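Local coordinates for Zn-dependent hydrolase, glyoxylase (Echinicola vietnamensis, PDB 6T5K), which acts as a zinc-dependent metallo-beta-lactamase that probably hydrolyses beta-lactam antibiotics to substituted beta-amino acids, at residues A[28-33]-A[80-85]; A[107-112]-A[135-140]; A[150-155]-A[170-175]; A[176-181]-A[214-219]. One frame throughout, in Å; residues are numbered along the deposited sequence.

Interaction 1: A[28-33]-A[80-85]; sequences DKLIIK and SELLSF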
loop_
_atom_site.group_PDB
_atom_site.type_symbol
_atom_site.label_atom_id
_atom_site.label_comp_id
_atom_site.label_asym_id
_atom_site.label_seq_id
_atom_site.Cartn_x
_atom_site.Cartn_y
_atom_site.Cartn_z
ATOM N N ASP A 28 -7.901 5.734 -18.264
ATOM C CA ASP A 28 -6.791 5.122 -18.978
ATOM C C ASP A 28 -5.646 4.759 -18.047
ATOM O O ASP A 28 -4.924 3.787 -18.294
ATOM C CB ASP A 28 -6.295 6.093 -20.068
ATOM C CG ASP A 28 -6.269 7.577 -19.604
ATOM O OD1 ASP A 28 -7.332 8.109 -19.205
ATOM O OD2 ASP A 28 -5.191 8.222 -19.672
ATOM N N LYS A 29 -5.477 5.507 -16.964
ATOM C CA LYS A 29 -4.274 5.428 -16.165
ATOM C C LYS A 29 -4.522 4.931 -14.753
ATOM O O LYS A 29 -3.561 4.561 -14.063
ATOM C CB LYS A 29 -3.653 6.826 -16.076
ATOM C CG LYS A 29 -3.284 7.503 -17.367
ATOM C CD LYS A 29 -2.385 6.625 -18.207
ATOM C CE LYS A 29 -1.279 7.418 -18.907
ATOM N NZ LYS A 29 0.018 6.664 -18.920
ATOM N N LEU A 30 -5.770 4.928 -14.302
ATOM C CA LEU A 30 -6.063 4.628 -12.905
ATOM C C LEU A 30 -7.416 3.954 -12.762
ATOM O O LEU A 30 -8.400 4.414 -13.342
ATOM C CB LEU A 30 -6.081 5.923 -12.084
ATOM C CG LEU A 30 -6.240 5.785 -10.572
ATOM C CD1 LEU A 30 -4.939 5.286 -9.986
ATOM C CD2 LEU A 30 -6.589 7.134 -9.968
ATOM N N ILE A 31 -7.464 2.882 -11.971
ATOM C CA ILE A 31 -8.711 2.215 -11.626
ATOM C C ILE A 31 -8.807 2.190 -10.112
ATOM O O ILE A 31 -7.808 1.945 -9.427
ATOM C CB ILE A 31 -8.796 0.801 -12.226
ATOM C CG1 ILE A 31 -8.792 0.886 -13.760
ATOM C CG2 ILE A 31 -10.062 0.100 -11.717
ATOM C CD1 ILE A 31 -8.486 -0.445 -14.437
ATOM N N ILE A 32 -9.996 2.465 -9.589
ATOM C CA ILE A 32 -10.265 2.327 -8.160
ATOM C C ILE A 32 -11.429 1.374 -7.966
ATOM O O ILE A 32 -12.508 1.582 -8.516
ATOM C CB ILE A 32 -10.558 3.674 -7.479
ATOM C CG1 ILE A 32 -9.437 4.667 -7.777
ATOM C CG2 ILE A 32 -10.694 3.470 -5.951
ATOM C CD1 ILE A 32 -9.700 6.078 -7.279
ATOM N N LYS A 33 -11.222 0.360 -7.133
ATOM C CA LYS A 33 -12.222 -0.663 -6.886
ATOM C C LYS A 33 -12.504 -0.713 -5.389
ATOM O O LYS A 33 -11.578 -0.823 -4.585
ATOM C CB LYS A 33 -11.721 -2.051 -7.340
ATOM C CG LYS A 33 -11.945 -2.379 -8.820
ATOM N N SER A 80 -2.392 12.871 -9.018
ATOM C CA SER A 80 -3.372 13.949 -9.137
ATOM C C SER A 80 -4.749 13.427 -9.543
ATOM O O SER A 80 -5.775 13.904 -9.044
ATOM C CB SER A 80 -2.866 14.992 -10.131
ATOM O OG SER A 80 -1.640 15.524 -9.647
ATOM N N GLU A 81 -4.794 12.420 -10.414
ATOM C CA GLU A 81 -6.072 11.822 -10.782
ATOM C C GLU A 81 -6.743 11.176 -9.576
ATOM O O GLU A 81 -7.958 11.316 -9.368
ATOM C CB GLU A 81 -5.840 10.780 -11.873
ATOM C CG GLU A 81 -6.923 10.668 -12.873
ATOM C CD GLU A 81 -6.615 9.670 -13.966
ATOM O OE1 GLU A 81 -7.534 8.913 -14.300
ATOM O OE2 GLU A 81 -5.481 9.647 -14.504
ATOM N N LEU A 82 -5.967 10.451 -8.778
ATOM C CA LEU A 82 -6.497 9.881 -7.550
ATOM C C LEU A 82 -7.067 10.969 -6.646
ATOM O O LEU A 82 -8.168 10.833 -6.111
ATOM C CB LEU A 82 -5.382 9.094 -6.859
ATOM C CG LEU A 82 -5.653 8.470 -5.492
ATOM C CD1 LEU A 82 -6.846 7.522 -5.523
ATOM C CD2 LEU A 82 -4.408 7.731 -5.016
ATOM N N LEU A 83 -6.303 12.036 -6.421
ATOM C CA LEU A 83 -6.737 13.065 -5.493
ATOM C C LEU A 83 -7.948 13.800 -6.035
ATOM O O LEU A 83 -8.822 14.203 -5.263
ATOM C CB LEU A 83 -5.565 14.003 -5.202
ATOM C CG LEU A 83 -4.560 13.358 -4.248
ATOM C CD1 LEU A 83 -3.218 14.015 -4.282
ATOM C CD2 LEU A 83 -5.125 13.428 -2.864
ATOM N N SER A 84 -8.017 13.991 -7.355
ATOM C CA SER A 84 -9.194 14.605 -7.954
ATOM C C SER A 84 -10.442 13.784 -7.668
ATOM O O SER A 84 -11.497 14.342 -7.363
ATOM C CB SER A 84 -8.984 14.753 -9.460
ATOM O OG SER A 84 -10.073 15.429 -10.074
ATOM N N PHE A 85 -10.340 12.456 -7.740
ATOM C CA PHE A 85 -11.490 11.627 -7.437
ATOM C C PHE A 85 -11.903 11.793 -5.983
ATOM O O PHE A 85 -13.089 11.945 -5.675
ATOM C CB PHE A 85 -11.164 10.178 -7.716
ATOM C CG PHE A 85 -12.219 9.243 -7.251
ATOM C CD1 PHE A 85 -13.464 9.234 -7.861
ATOM C CD2 PHE A 85 -11.994 8.401 -6.187
ATOM C CE1 PHE A 85 -14.454 8.367 -7.433
ATOM C CE2 PHE A 85 -12.992 7.518 -5.755
ATOM C CZ PHE A 85 -14.214 7.505 -6.394
#
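Ile32 pushes its CD1 methyl between two side chains of helix 76-88 and makes the tight end of the contact. The methyl lies 3.4 Å from Phe85 CD2, approaching that ring obliquely, and 3.6 Å from Leu82 CD1, whose side chain it meets at about a right angle. An extended outer torsion (chi2 174°) carries Ile32 CD1 out from the strand to this point. Two residues earlier on the same side of the strand, Leu30 sets CD2 against the helix backbone, 3.6 Å from Leu82 N, and also touches Leu82 CB. This is the helix-on-sheet packing of the metallo-beta-lactamase αββα fold: helix 76-88 lies on the larger sheet, its segment axis 9.5 Å from that of strand 30-33 and turned 41° from it. Pro73 touches both Leu30 and Leu82, and Tyr25 of the edge strand meets the Phe85 ring. Toward solvent the packing thins. Glu81, extended beyond CG, passes Lys29 at about a right angle, with Glu81 OE2 3.7 Å from Lys29 CB, while the lysine chain bends away, and its NZ makes no salt bridge with Glu81. Glu81 OE1 is held instead by hydrogen bonds with Ser27 OG and Tyr25 OH, which probably help Glu81 keep its charge although the like-charged Asp28 OD1 stands 5.0 Å from Glu81 OE1.

Interaction 2: A[107-112]-A[135-140]; sequences GGLEAF and PQPQKG. With EDO (1,2-ethanediol), chain F.
Leu109 points across at the loop 135-138 and meets it at two levels, with its stem beside one proline and its tip beside the next. The stem touch is Leu109 CB to Pro135 CB, at 4.1 Å. Farther out, CG sits beside the backbone N, anti to the carbonyl carbon (chi1 -79°), and from there CD1 reaches the peptide link between Gln136 and Pro137, 3.6 Å from Pro137 N. The same methyl touches the proline ring at Pro137 CG, 3.9 Å away. Pro135 also turns its ring toward the turn that precedes the helix, where Pro135 CG rests 3.8 Å from Gly107 O. Gln136, between the two prolines, starts its side chain away from the helix. On the outer side a 1,2-ethanediol, probably from the crystallisation liquor, spans the two segments. Its O1 accepts a nearly straight bond from Gln136 N (3.0 Å, 171° at the hydrogen), and its O2 donates to Glu110 OE1 at 2.6 Å; a bend at chi2 (62°) brings that carboxylate round to it. His113 ND1 also bonds to the diol. Leu109 and Pro137 both lie on Ser119 of strand 119-122, so the contact packs on the large sheet near its edge strand 139-141, and segment 107-112 follows shortly after the zinc ligand Asp104. Direct protein contact here is all van der Waals, made by alkyl groups against proline rings and backbone, whereas the polar link at the rim is lent by a solvent molecule.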
loop_
_atom_site.group_PDB
_atom_site.type_symbol
_atom_site.label_atom_id
_atom_site.label_comp_id
_atom_site.label_asym_id
_atom_site.label_seq_id
_atom_site.Cartn_x
_atom_site.Cartn_y
_atom_site.Cartn_z
ATOM N N GLY A 107 6.258 7.967 -5.623
ATOM C CA GLY A 107 6.563 8.827 -6.746
ATOM C C GLY A 107 5.670 10.049 -6.831
ATOM O O GLY A 107 6.078 11.087 -7.356
ATOM N N GLY A 108 4.458 9.956 -6.306
ATOM C CA GLY A 108 3.523 11.061 -6.372
ATOM C C GLY A 108 3.324 11.858 -5.102
ATOM O O GLY A 108 2.335 12.588 -4.984
ATOM N N LEU A 109 4.266 11.808 -4.166
ATOM C CA LEU A 109 4.018 12.474 -2.893
ATOM C C LEU A 109 3.824 13.986 -3.037
ATOM O O LEU A 109 3.106 14.592 -2.230
ATOM C CB LEU A 109 5.154 12.214 -1.921
ATOM C CG LEU A 109 5.126 10.854 -1.237
ATOM C CD1 LEU A 109 6.310 10.797 -0.303
ATOM C CD2 LEU A 109 3.835 10.612 -0.481
ATOM N N GLU A 110 4.468 14.626 -4.018
ATOM C CA GLU A 110 4.347 16.081 -4.081
ATOM C C GLU A 110 2.900 16.512 -4.321
ATOM O O GLU A 110 2.493 17.596 -3.875
ATOM C CB GLU A 110 5.279 16.676 -5.140
ATOM C CG GLU A 110 4.940 18.114 -5.532
ATOM C CD GLU A 110 5.047 19.139 -4.384
ATOM O OE1 GLU A 110 5.647 18.851 -3.323
ATOM O OE2 GLU A 110 4.537 20.263 -4.566
ATOM N N ALA A 111 2.101 15.684 -5.002
ATOM C CA ALA A 111 0.693 16.007 -5.173
ATOM C C ALA A 111 -0.028 16.069 -3.830
ATOM O O ALA A 111 -0.954 16.860 -3.650
ATOM C CB ALA A 111 0.031 14.995 -6.106
ATOM N N PHE A 112 0.353 15.208 -2.890
ATOM C CA PHE A 112 -0.225 15.277 -1.556
ATOM C C PHE A 112 0.308 16.487 -0.809
ATOM O O PHE A 112 -0.459 17.237 -0.188
ATOM C CB PHE A 112 0.089 13.994 -0.794
ATOM C CG PHE A 112 -0.759 12.835 -1.200
ATOM C CD1 PHE A 112 -0.413 12.035 -2.276
ATOM C CD2 PHE A 112 -1.921 12.542 -0.512
ATOM C CE1 PHE A 112 -1.202 10.961 -2.643
ATOM C CE2 PHE A 112 -2.707 11.480 -0.886
ATOM C CZ PHE A 112 -2.340 10.693 -1.956
ATOM N N PRO A 135 11.003 11.528 -4.037
ATOM C CA PRO A 135 10.152 12.329 -3.142
ATOM C C PRO A 135 10.187 11.792 -1.722
ATOM O O PRO A 135 10.167 10.582 -1.492
ATOM C CB PRO A 135 8.760 12.203 -3.765
ATOM C CG PRO A 135 9.080 11.898 -5.239
ATOM C CD PRO A 135 10.246 10.980 -5.170
ATOM N N GLN A 136 10.292 12.702 -0.759
ATOM C CA GLN A 136 10.549 12.280 0.614
ATOM C C GLN A 136 9.293 12.355 1.464
ATOM O O GLN A 136 8.688 13.429 1.585
ATOM C CB GLN A 136 11.629 13.165 1.224
ATOM C CG GLN A 136 13.045 12.843 0.752
ATOM C CD GLN A 136 14.046 13.785 1.374
ATOM O OE1 GLN A 136 14.043 13.994 2.594
ATOM N NE2 GLN A 136 14.900 14.375 0.544
ATOM N N PRO A 137 8.903 11.271 2.125
ATOM C CA PRO A 137 7.849 11.378 3.138
ATOM C C PRO A 137 8.263 12.356 4.228
ATOM O O PRO A 137 9.442 12.498 4.560
ATOM C CB PRO A 137 7.721 9.943 3.673
ATOM C CG PRO A 137 8.306 9.084 2.589
ATOM C CD PRO A 137 9.442 9.911 2.049
ATOM N N GLN A 138 7.270 13.015 4.811
ATOM C CA GLN A 138 7.545 14.079 5.763
ATOM C C GLN A 138 7.746 13.585 7.180
ATOM O O GLN A 138 8.549 14.166 7.917
ATOM C CB GLN A 138 6.402 15.082 5.774
ATOM C CG GLN A 138 6.280 15.810 4.475
ATOM C CD GLN A 138 4.958 16.545 4.371
ATOM O OE1 GLN A 138 3.961 16.159 5.003
ATOM N NE2 GLN A 138 4.952 17.634 3.607
ATOM N N LYS A 139 7.033 12.539 7.573
ATOM C CA LYS A 139 6.966 12.124 8.969
ATOM C C LYS A 139 7.337 10.655 9.055
ATOM O O LYS A 139 6.734 9.820 8.377
ATOM C CB LYS A 139 5.566 12.356 9.539
ATOM C CG LYS A 139 5.159 13.838 9.534
ATOM C CD LYS A 139 3.714 14.011 9.921
ATOM C CE LYS A 139 3.488 15.235 10.818
ATOM N N GLY A 140 8.308 10.336 9.896
ATOM C CA GLY A 140 8.717 8.963 10.084
ATOM C C GLY A 140 8.157 8.392 11.373
ATOM O O GLY A 140 7.865 9.118 12.322
HETATM C C1 EDO F . 9.493 15.978 -2.673
HETATM O O1 EDO F . 10.300 15.579 -1.527
HETATM C C2 EDO F . 7.956 15.958 -2.466
HETATM O O2 EDO F . 7.299 17.243 -2.155
#

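Interaction 3: A[150-155]-A[170-175]; sequences GTKAVF and GYFPDD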
loop_
_atom_site.group_PDB
_atom_site.type_symbol
_atom_site.label_atom_id
_atom_site.label_comp_id
_atom_site.label_asym_id
_atom_site.label_seq_id
_atom_site.Cartn_x
_atom_site.Cartn_y
_atom_site.Cartn_z
ATOM N N GLY A 150 -11.900 9.129 10.088
ATOM C CA GLY A 150 -13.239 9.267 10.635
ATOM C C GLY A 150 -13.300 8.726 12.048
ATOM O O GLY A 150 -12.473 9.072 12.900
ATOM N N THR A 151 -14.267 7.832 12.297
ATOM C CA THR A 151 -14.444 7.245 13.613
ATOM C C THR A 151 -13.614 5.996 13.796
ATOM O O THR A 151 -13.708 5.348 14.838
ATOM C CB THR A 151 -15.916 6.902 13.865
ATOM O OG1 THR A 151 -16.401 5.931 12.918
ATOM C CG2 THR A 151 -16.748 8.150 13.768
ATOM N N LYS A 152 -12.826 5.643 12.803
ATOM C CA LYS A 152 -12.018 4.441 12.812
ATOM C C LYS A 152 -10.555 4.837 12.734
ATOM O O LYS A 152 -10.201 6.026 12.749
ATOM C CB LYS A 152 -12.421 3.559 11.628
ATOM C CG LYS A 152 -13.864 3.103 11.712
ATOM C CD LYS A 152 -14.265 2.239 10.534
ATOM C CE LYS A 152 -15.764 1.978 10.475
ATOM N NZ LYS A 152 -16.218 1.346 11.758
ATOM N N ALA A 153 -9.694 3.826 12.618
ATOM C CA ALA A 153 -8.286 4.080 12.389
ATOM C C ALA A 153 -7.710 2.997 11.496
ATOM O O ALA A 153 -8.242 1.887 11.407
ATOM C CB ALA A 153 -7.503 4.088 13.704
ATOM N N VAL A 154 -6.596 3.322 10.850
ATOM C CA VAL A 154 -5.771 2.363 10.138
ATOM C C VAL A 154 -4.408 2.421 10.804
ATOM O O VAL A 154 -3.990 3.461 11.318
ATOM C CB VAL A 154 -5.718 2.679 8.618
ATOM C CG1 VAL A 154 -5.070 4.060 8.356
ATOM C CG2 VAL A 154 -5.077 1.514 7.846
ATOM N N PHE A 155 -3.709 1.291 10.782
ATOM C CA PHE A 155 -2.454 1.098 11.494
ATOM C C PHE A 155 -1.353 0.774 10.504
ATOM O O PHE A 155 -1.561 0.028 9.546
ATOM C CB PHE A 155 -2.639 -0.034 12.514
ATOM C CG PHE A 155 -3.694 0.298 13.531
ATOM C CD1 PHE A 155 -3.365 0.984 14.687
ATOM C CD2 PHE A 155 -5.031 0.052 13.257
ATOM C CE1 PHE A 155 -4.339 1.364 15.585
ATOM C CE2 PHE A 155 -6.010 0.442 14.138
ATOM C CZ PHE A 155 -5.668 1.070 15.325
ATOM N N GLY A 170 -0.085 -1.883 6.032
ATOM C CA GLY A 170 -1.216 -1.169 6.585
ATOM C C GLY A 170 -2.282 -2.167 6.982
ATOM O O GLY A 170 -2.578 -3.096 6.233
ATOM N N TYR A 171 -2.847 -2.002 8.169
ATOM C CA TYR A 171 -3.848 -2.914 8.703
ATOM C C TYR A 171 -5.074 -2.112 9.101
ATOM O O TYR A 171 -4.973 -1.155 9.873
ATOM C CB TYR A 171 -3.291 -3.625 9.926
ATOM C CG TYR A 171 -4.296 -4.478 10.638
ATOM C CD1 TYR A 171 -4.975 -5.521 9.999
ATOM C CD2 TYR A 171 -4.580 -4.229 11.967
ATOM C CE1 TYR A 171 -5.884 -6.293 10.708
ATOM C CE2 TYR A 171 -5.473 -4.982 12.665
ATOM C CZ TYR A 171 -6.114 -6.014 12.048
ATOM O OH TYR A 171 -7.012 -6.752 12.782
ATOM N N PHE A 172 -6.229 -2.520 8.590
ATOM C CA PHE A 172 -7.503 -1.863 8.884
ATOM C C PHE A 172 -8.398 -2.897 9.538
ATOM O O PHE A 172 -9.012 -3.729 8.842
ATOM C CB PHE A 172 -8.152 -1.334 7.621
ATOM C CG PHE A 172 -9.453 -0.650 7.868
ATOM C CD1 PHE A 172 -9.521 0.464 8.680
ATOM C CD2 PHE A 172 -10.605 -1.148 7.344
ATOM C CE1 PHE A 172 -10.722 1.105 8.899
ATOM C CE2 PHE A 172 -11.778 -0.526 7.565
ATOM C CZ PHE A 172 -11.848 0.594 8.353
ATOM N N PRO A 173 -8.509 -2.878 10.858
ATOM C CA PRO A 173 -9.136 -4.008 11.534
ATOM C C PRO A 173 -10.633 -4.083 11.324
ATOM O O PRO A 173 -11.206 -5.173 11.354
ATOM C CB PRO A 173 -8.784 -3.772 13.008
ATOM C CG PRO A 173 -8.532 -2.262 13.105
ATOM C CD PRO A 173 -7.835 -1.958 11.801
ATOM N N ASP A 174 -11.319 -2.964 11.122
ATOM C CA ASP A 174 -12.781 -3.032 11.062
ATOM C C ASP A 174 -13.267 -3.951 9.950
ATOM O O ASP A 174 -14.293 -4.624 10.107
ATOM C CB ASP A 174 -13.362 -1.645 10.871
ATOM C CG ASP A 174 -13.139 -0.788 12.056
ATOM O OD1 ASP A 174 -11.972 -0.404 12.227
ATOM O OD2 ASP A 174 -14.102 -0.540 12.815
ATOM N N ASP A 175 -12.586 -3.963 8.809
ATOM C CA ASP A 175 -12.940 -4.858 7.714
ATOM C C ASP A 175 -11.982 -6.048 7.632
ATOM O O ASP A 175 -12.080 -6.833 6.669
ATOM C CB ASP A 175 -12.908 -4.109 6.364
ATOM C CG ASP A 175 -13.969 -3.025 6.227
ATOM O OD1 ASP A 175 -14.806 -2.810 7.129
ATOM O OD2 ASP A 175 -13.932 -2.350 5.163
HETATM O O HOH W 1 -10.902 1.258 13.933
#
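Lys152 runs out almost straight from CB to CE and then bends at its last bond (chi4 -57°), which brings NZ over the carboxylate of Asp174. The resulting salt bridge, Lys152 NZ to Asp174 OD2 at 3.0 Å, is struck from above the carboxylate plane, 57° out of it. The other oxygen, Asp174 OD1, accepts a hydrogen bond from a water (2.6 Å), which in turn accepts one from Ala153 N, so both carboxylate oxygens tie the turn to the strand. Next to this pair, Phe172, with CG anti to its N (chi1 180°), lays a ring edge along the opposing strand: Phe172 CD1 is 3.3 Å from Ala153 O and Phe172 CZ 3.6 Å from Lys152 CD. Farther along, Phe155 and Tyr171 form an antiparallel hydrogen-bonded pair, Phe155 N to Tyr171 O at 2.9 Å and Tyr171 N to Phe155 O at 2.8 Å. The Phe155 ring presents an edge to Tyr171 O, and Phe155 CD2 lies 3.7 Å from Pro173 CD, the two side chains crossing at about a right angle. The two strands make a beta hairpin inside the smaller sheet. Strand 144-149 flanks it at Val154 and strand 177-181 at Gly170; Val154 and Phe172 face the other sheet, on Val68 and Val61, while Tyr171 stacks on Tyr213, just after helix 201-212.

Interaction 4: A[176-181]-A[214-219]; sequences QVLFGG and PNLRLV
Gln176 O is gripped by two neighbouring amides of the other segment, Arg217 N at 2.8 Å and Leu218 N at 3.2 Å, both lying in its carbonyl plane. One bond further on, Leu178 N donates to Leu218 O at 2.9 Å. Around this polar seam the side chains sort to two faces. Val177 and Leu218 lie side by side and point the same way, Val177 CG2 4.0 Å from Leu218 CD2; on the other face Leu178 CB meets Leu216 CD1 at 3.8 Å, and Leu178 touches Val219. Strands 177-181 and 218-221 are parallel neighbours joined through helix 201-212, a beta-alpha-beta crossover at the edge of the smaller sheet. Gln176, in a left-handed backbone conformation (phi 54°), forms with Val177 a G1 beta bulge opposite Phe172. Its side chain bends at chi2 (-65°) and crosses that of Asn215 at a slant, the two amide planes nearly perpendicular. Gln176 CB sits over one face of the Arg217 guanidinium, toward its rim, and Gln176 OE1 accepts a hydrogen bond from a water at 2.7 Å, the same water accepting one from Asn215 N at 3.1 Å. In the next shell Leu232 of helix 230-239 covers Leu178, Leu216 and Val219, and Met59 of the other sheet backs Val177. Tyr171 lies against both Gln176 and Leu216. Beyond the strand ends follow the zinc ligands Cys182 and His223.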
loop_
_atom_site.group_PDB
_atom_site.type_symbol
_atom_site.label_atom_id
_atom_site.label_comp_id
_atom_site.label_asym_id
_atom_site.label_seq_id
_atom_site.Cartn_x
_atom_site.Cartn_y
_atom_site.Cartn_z
ATOM N N GLN A 176 -11.030 -6.161 8.553
ATOM C CA GLN A 176 -10.021 -7.235 8.535
ATOM C C GLN A 176 -9.302 -7.271 7.168
ATOM O O GLN A 176 -9.197 -8.297 6.489
ATOM C CB GLN A 176 -10.606 -8.603 8.938
ATOM C CG GLN A 176 -10.705 -8.806 10.413
ATOM C CD GLN A 176 -9.321 -8.849 11.166
ATOM O OE1 GLN A 176 -8.286 -9.061 10.604
ATOM N NE2 GLN A 176 -9.376 -8.686 12.478
ATOM N N VAL A 177 -8.737 -6.089 6.826
ATOM C CA VAL A 177 -8.041 -5.884 5.567
ATOM C C VAL A 177 -6.589 -5.539 5.840
ATOM O O VAL A 177 -6.284 -4.674 6.665
ATOM C CB VAL A 177 -8.689 -4.736 4.770
ATOM C CG1 VAL A 177 -7.895 -4.447 3.474
ATOM C CG2 VAL A 177 -10.113 -5.059 4.435
ATOM N N LEU A 178 -5.706 -6.147 5.075
ATOM C CA LEU A 178 -4.294 -5.844 5.136
ATOM C C LEU A 178 -3.850 -5.340 3.779
ATOM O O LEU A 178 -4.055 -6.031 2.769
ATOM C CB LEU A 178 -3.476 -7.112 5.440
ATOM C CG LEU A 178 -1.975 -6.866 5.644
ATOM C CD1 LEU A 178 -1.693 -6.538 7.092
ATOM C CD2 LEU A 178 -1.128 -8.050 5.206
ATOM N N PHE A 179 -3.194 -4.174 3.771
ATOM C CA PHE A 179 -2.421 -3.742 2.614
ATOM C C PHE A 179 -0.991 -4.235 2.836
ATOM O O PHE A 179 -0.253 -3.692 3.674
ATOM C CB PHE A 179 -2.446 -2.237 2.381
ATOM C CG PHE A 179 -1.672 -1.853 1.164
ATOM C CD1 PHE A 179 -2.121 -2.216 -0.091
ATOM C CD2 PHE A 179 -0.469 -1.180 1.275
ATOM C CE1 PHE A 179 -1.379 -1.909 -1.216
ATOM C CE2 PHE A 179 0.283 -0.880 0.164
ATOM C CZ PHE A 179 -0.184 -1.221 -1.095
ATOM N N GLY A 180 -0.607 -5.288 2.100
ATOM C CA GLY A 180 0.712 -5.872 2.255
ATOM C C GLY A 180 1.795 -5.151 1.494
ATOM O O GLY A 180 2.969 -5.303 1.822
ATOM N N GLY A 181 1.420 -4.339 0.512
ATOM C CA GLY A 181 2.415 -3.715 -0.339
ATOM C C GLY A 181 3.273 -4.777 -1.000
ATOM O O GLY A 181 2.873 -5.940 -1.110
ATOM N N PRO A 214 -4.368 -13.188 12.388
ATOM C CA PRO A 214 -4.932 -14.469 11.957
ATOM C C PRO A 214 -6.346 -14.385 11.429
ATOM O O PRO A 214 -6.796 -15.323 10.753
ATOM C CB PRO A 214 -4.880 -15.325 13.228
ATOM C CG PRO A 214 -4.906 -14.288 14.347
ATOM C CD PRO A 214 -4.080 -13.143 13.822
ATOM N N ASN A 215 -7.035 -13.271 11.653
ATOM C CA ASN A 215 -8.426 -13.147 11.259
ATOM C C ASN A 215 -8.616 -12.371 9.973
ATOM O O ASN A 215 -9.757 -12.065 9.617
ATOM C CB ASN A 215 -9.234 -12.488 12.375
ATOM C CG ASN A 215 -9.058 -13.201 13.695
ATOM O OD1 ASN A 215 -8.631 -12.610 14.708
ATOM N ND2 ASN A 215 -9.298 -14.504 13.676
ATOM N N LEU A 216 -7.539 -12.065 9.258
ATOM C CA LEU A 216 -7.675 -11.292 8.034
ATOM C C LEU A 216 -8.654 -11.952 7.072
ATOM O O LEU A 216 -8.623 -13.170 6.849
ATOM C CB LEU A 216 -6.334 -11.134 7.345
ATOM C CG LEU A 216 -5.422 -10.126 8.022
ATOM C CD1 LEU A 216 -4.023 -10.266 7.444
ATOM C CD2 LEU A 216 -5.946 -8.720 7.838
ATOM N N ARG A 217 -9.437 -11.108 6.402
ATOM C CA ARG A 217 -10.334 -11.542 5.348
ATOM C C ARG A 217 -9.875 -11.142 3.969
ATOM O O ARG A 217 -10.221 -11.820 3.002
ATOM C CB ARG A 217 -11.741 -10.981 5.575
ATOM C CG ARG A 217 -12.307 -11.472 6.868
ATOM C CD ARG A 217 -13.800 -11.417 6.922
ATOM N NE ARG A 217 -14.269 -10.059 7.117
ATOM C CZ ARG A 217 -14.364 -9.444 8.297
ATOM N NH1 ARG A 217 -13.991 -10.056 9.405
ATOM N NH2 ARG A 217 -14.840 -8.204 8.362
ATOM N N LEU A 218 -9.123 -10.052 3.863
ATOM C CA LEU A 218 -8.700 -9.535 2.572
ATOM C C LEU A 218 -7.262 -9.069 2.696
ATOM O O LEU A 218 -6.927 -8.333 3.631
ATOM C CB LEU A 218 -9.594 -8.369 2.103
ATOM C CG LEU A 218 -9.279 -7.714 0.743
ATOM C CD1 LEU A 218 -9.614 -8.624 -0.402
ATOM C CD2 LEU A 218 -10.062 -6.423 0.670
ATOM N N VAL A 219 -6.428 -9.500 1.747
ATOM C CA VAL A 219 -5.019 -9.127 1.681
ATOM C C VAL A 219 -4.766 -8.551 0.296
ATOM O O VAL A 219 -5.048 -9.210 -0.715
ATOM C CB VAL A 219 -4.114 -10.350 1.940
ATOM C CG1 VAL A 219 -2.640 -10.006 1.768
ATOM C CG2 VAL A 219 -4.355 -10.887 3.339
HETATM O O HOH W 2 -6.436 -10.308 12.063
#

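How the interactions relate
Interactions 1 and 2 belong to the larger sheet and its outer helices, and they touch, Leu83 packing on Phe112 and Ala111; neither has a direct hydrogen bond between its segments. Interactions 3 and 4 lie in the smaller sheet and are backbone-bonded strand pairings, one antiparallel hairpin and one parallel crossover. They share neighbouring strands 169-172 and 177-181, linked at Gly170 O with Phe179 N and Phe172 N with Val177 O. In both, a water links a side-chain oxygen to a backbone amide of the partner segment. All four contacts are partly buried, with apolar side chains inside (Leu30, Ile32, Leu109, Val154, Leu178) and polar or charged groups at the rim.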